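Long-range contact in carnitinyl-CoA dehydratase (Mycobacterium avium, PDB 3R9S), which probably acts as a lyase of the crotonase family, removing water from a carnitinyl-CoA thioester: residues R55-T60 / H98-P103. Sequence-based numbering, arbitrary orientation.
With EDO (1,2-ethanediol), chain E.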
loop_
_atom_site.group_PDB
_atom_site.type_symbol
_atom_site.label_atom_id
_atom_site.label_comp_id
_atom_site.label_asym_id
_atom_site.label_seq_id
_atom_site.Cartn_x
_atom_site.Cartn_y
_atom_site.Cartn_z
ATOM N N ARG A 55 -24.056 -14.275 8.435
ATOM C CA ARG A 55 -23.634 -12.927 8.064
ATOM C C ARG A 55 -22.123 -12.674 8.193
ATOM O O ARG A 55 -21.632 -11.629 7.741
ATOM C CB ARG A 55 -24.418 -11.904 8.864
ATOM C CG ARG A 55 -25.896 -11.797 8.440
ATOM C CD ARG A 55 -26.472 -10.449 8.852
ATOM N NE ARG A 55 -27.930 -10.480 8.968
ATOM C CZ ARG A 55 -28.663 -9.585 9.624
ATOM N NH1 ARG A 55 -28.103 -8.544 10.242
ATOM N NH2 ARG A 55 -29.980 -9.731 9.661
ATOM N N ALA A 56 -21.395 -13.610 8.800
ATOM C CA ALA A 56 -19.933 -13.527 8.907
ATOM C C ALA A 56 -19.355 -14.915 9.156
ATOM O O ALA A 56 -20.090 -15.826 9.548
ATOM C CB ALA A 56 -19.504 -12.561 10.028
ATOM N N VAL A 57 -18.051 -15.061 8.928
ATOM C CA VAL A 57 -17.329 -16.332 9.132
ATOM C C VAL A 57 -16.074 -16.087 9.968
ATOM O O VAL A 57 -15.364 -15.097 9.747
ATOM C CB VAL A 57 -16.915 -16.954 7.778
ATOM C CG1 VAL A 57 -15.906 -18.134 7.956
ATOM C CG2 VAL A 57 -18.162 -17.375 6.966
ATOM N N VAL A 58 -15.828 -16.972 10.935
ATOM C CA VAL A 58 -14.603 -16.971 11.718
ATOM C C VAL A 58 -13.819 -18.256 11.458
ATOM O O VAL A 58 -14.363 -19.355 11.530
ATOM C CB VAL A 58 -14.878 -16.809 13.233
ATOM C CG1 VAL A 58 -13.574 -16.872 14.050
ATOM C CG2 VAL A 58 -15.611 -15.493 13.520
ATOM N N LEU A 59 -12.533 -18.118 11.162
ATOM C CA LEU A 59 -11.683 -19.268 10.948
ATOM C C LEU A 59 -10.680 -19.312 12.079
ATOM O O LEU A 59 -10.046 -18.303 12.358
ATOM C CB LEU A 59 -10.968 -19.175 9.598
ATOM C CG LEU A 59 -9.920 -20.266 9.363
ATOM C CD1 LEU A 59 -10.582 -21.645 9.192
ATOM C CD2 LEU A 59 -9.039 -19.936 8.158
ATOM N N THR A 60 -10.547 -20.474 12.724
ATOM C CA THR A 60 -9.637 -20.640 13.849
ATOM C C THR A 60 -9.069 -22.060 13.859
ATOM O O THR A 60 -9.470 -22.897 13.049
ATOM C CB THR A 60 -10.332 -20.273 15.212
ATOM O OG1 THR A 60 -9.341 -20.097 16.225
ATOM C CG2 THR A 60 -11.352 -21.342 15.670
ATOM N N HIS A 98 -10.887 -18.556 -2.575
ATOM C CA HIS A 98 -12.284 -18.904 -2.426
ATOM C C HIS A 98 -13.009 -17.680 -1.912
ATOM O O HIS A 98 -13.312 -17.567 -0.727
ATOM C CB HIS A 98 -12.408 -20.070 -1.448
ATOM C CG HIS A 98 -13.771 -20.686 -1.389
ATOM N ND1 HIS A 98 -14.010 -21.877 -0.742
ATOM C CD2 HIS A 98 -14.957 -20.298 -1.921
ATOM C CE1 HIS A 98 -15.291 -22.185 -0.859
ATOM N NE2 HIS A 98 -15.884 -21.249 -1.575
ATOM N N PHE A 99 -13.261 -16.746 -2.817
ATOM C CA PHE A 99 -13.974 -15.546 -2.452
ATOM C C PHE A 99 -15.407 -15.879 -2.107
ATOM O O PHE A 99 -16.097 -16.572 -2.864
ATOM C CB PHE A 99 -13.968 -14.533 -3.580
ATOM C CG PHE A 99 -14.706 -13.267 -3.246
ATOM C CD1 PHE A 99 -14.069 -12.249 -2.566
ATOM C CD2 PHE A 99 -16.053 -13.113 -3.597
ATOM C CE1 PHE A 99 -14.737 -11.080 -2.250
ATOM C CE2 PHE A 99 -16.746 -11.942 -3.268
ATOM C CZ PHE A 99 -16.075 -10.921 -2.596
ATOM N N ILE A 100 -15.848 -15.385 -0.963
ATOM C CA ILE A 100 -17.265 -15.338 -0.656
ATOM C C ILE A 100 -17.647 -13.916 -0.259
ATOM O O ILE A 100 -16.809 -13.125 0.158
ATOM C CB ILE A 100 -17.669 -16.328 0.459
ATOM C CG1 ILE A 100 -16.902 -16.047 1.755
ATOM C CG2 ILE A 100 -17.476 -17.803 0.007
ATOM C CD1 ILE A 100 -17.728 -16.425 3.014
ATOM N N ASP A 101 -18.939 -13.625 -0.365
ATOM C CA ASP A 101 -19.482 -12.292 -0.120
ATOM C C ASP A 101 -19.464 -11.915 1.351
ATOM O O ASP A 101 -19.494 -10.737 1.681
ATOM C CB ASP A 101 -20.942 -12.225 -0.610
ATOM C CG ASP A 101 -21.058 -12.291 -2.108
ATOM O OD1 ASP A 101 -20.235 -11.647 -2.818
ATOM O OD2 ASP A 101 -21.988 -12.965 -2.592
ATOM N N LYS A 102 -19.462 -12.924 2.219
ATOM C CA LYS A 102 -19.589 -12.721 3.650
ATOM C C LYS A 102 -18.197 -12.382 4.209
ATOM O O LYS A 102 -17.211 -12.998 3.820
ATOM C CB LYS A 102 -20.106 -14.000 4.334
ATOM C CG LYS A 102 -21.618 -14.387 4.244
ATOM C CD LYS A 102 -22.461 -13.709 3.203
ATOM C CE LYS A 102 -23.550 -14.649 2.642
ATOM N NZ LYS A 102 -24.238 -15.526 3.636
ATOM N N PRO A 103 -18.116 -11.430 5.151
ATOM C CA PRO A 103 -16.840 -11.105 5.788
ATOM C C PRO A 103 -16.211 -12.275 6.527
ATOM O O PRO A 103 -16.918 -13.011 7.231
ATOM C CB PRO A 103 -17.216 -9.999 6.780
ATOM C CG PRO A 103 -18.666 -10.110 6.955
ATOM C CD PRO A 103 -19.203 -10.574 5.659
HETATM C C1 EDO E . -11.159 -15.994 2.575
HETATM O O1 EDO E . -11.639 -14.715 3.022
HETATM C C2 EDO E . -11.949 -16.400 1.362
HETATM O O2 EDO E . -13.278 -16.714 1.777
#
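V57 N donates to P103 O across 2.9 Å, with an N-H...O angle of 154°. A56 and P103 are the CA pair in register, 5.0 Å apart. The same carbonyl oxygen also receives a CA-H...O contact from A56, its CA at 3.5 Å, so P103 O faces two successive residues of the strand. P103 adds its ring to the backbone bond: CG and CD both lie 3.4 Å from R55 O, a van der Waals contact and not a bond, and CG approaches A56 CB at 4.0 Å, a small apolar contact beside the polar one. A second apolar contact joins V57 CG2 to I100 CD1 at 4.1 Å, the two side chains crossing at roughly a right angle. The CB of I100 is directed at the strand, and a chi1 of 59°, with CG1 between the backbone N and the carbonyl carbon, carries CG1 and CD1 to V57. Helix 35-50 packs on both V57 and I100. The aliphatic part of K102 passes by the strand's start, CG 4.3 Å from R55 C, before its NZ bonds to the carbonyls of A48 and V54. R55 points its CB away from the loop, and its NH1 is hydrogen-bonded to T204 O. Beyond P103, V57 pairs with I105 and, on the other edge of strand 56-61, A56 and V58 pair with M20. The arrangement thus marks where a loop enters strand 104-108 alongside its parallel neighbour 56-61, within the mixed sheet of the crotonase fold, with helices 35-50 and 192-204 packed against the junction.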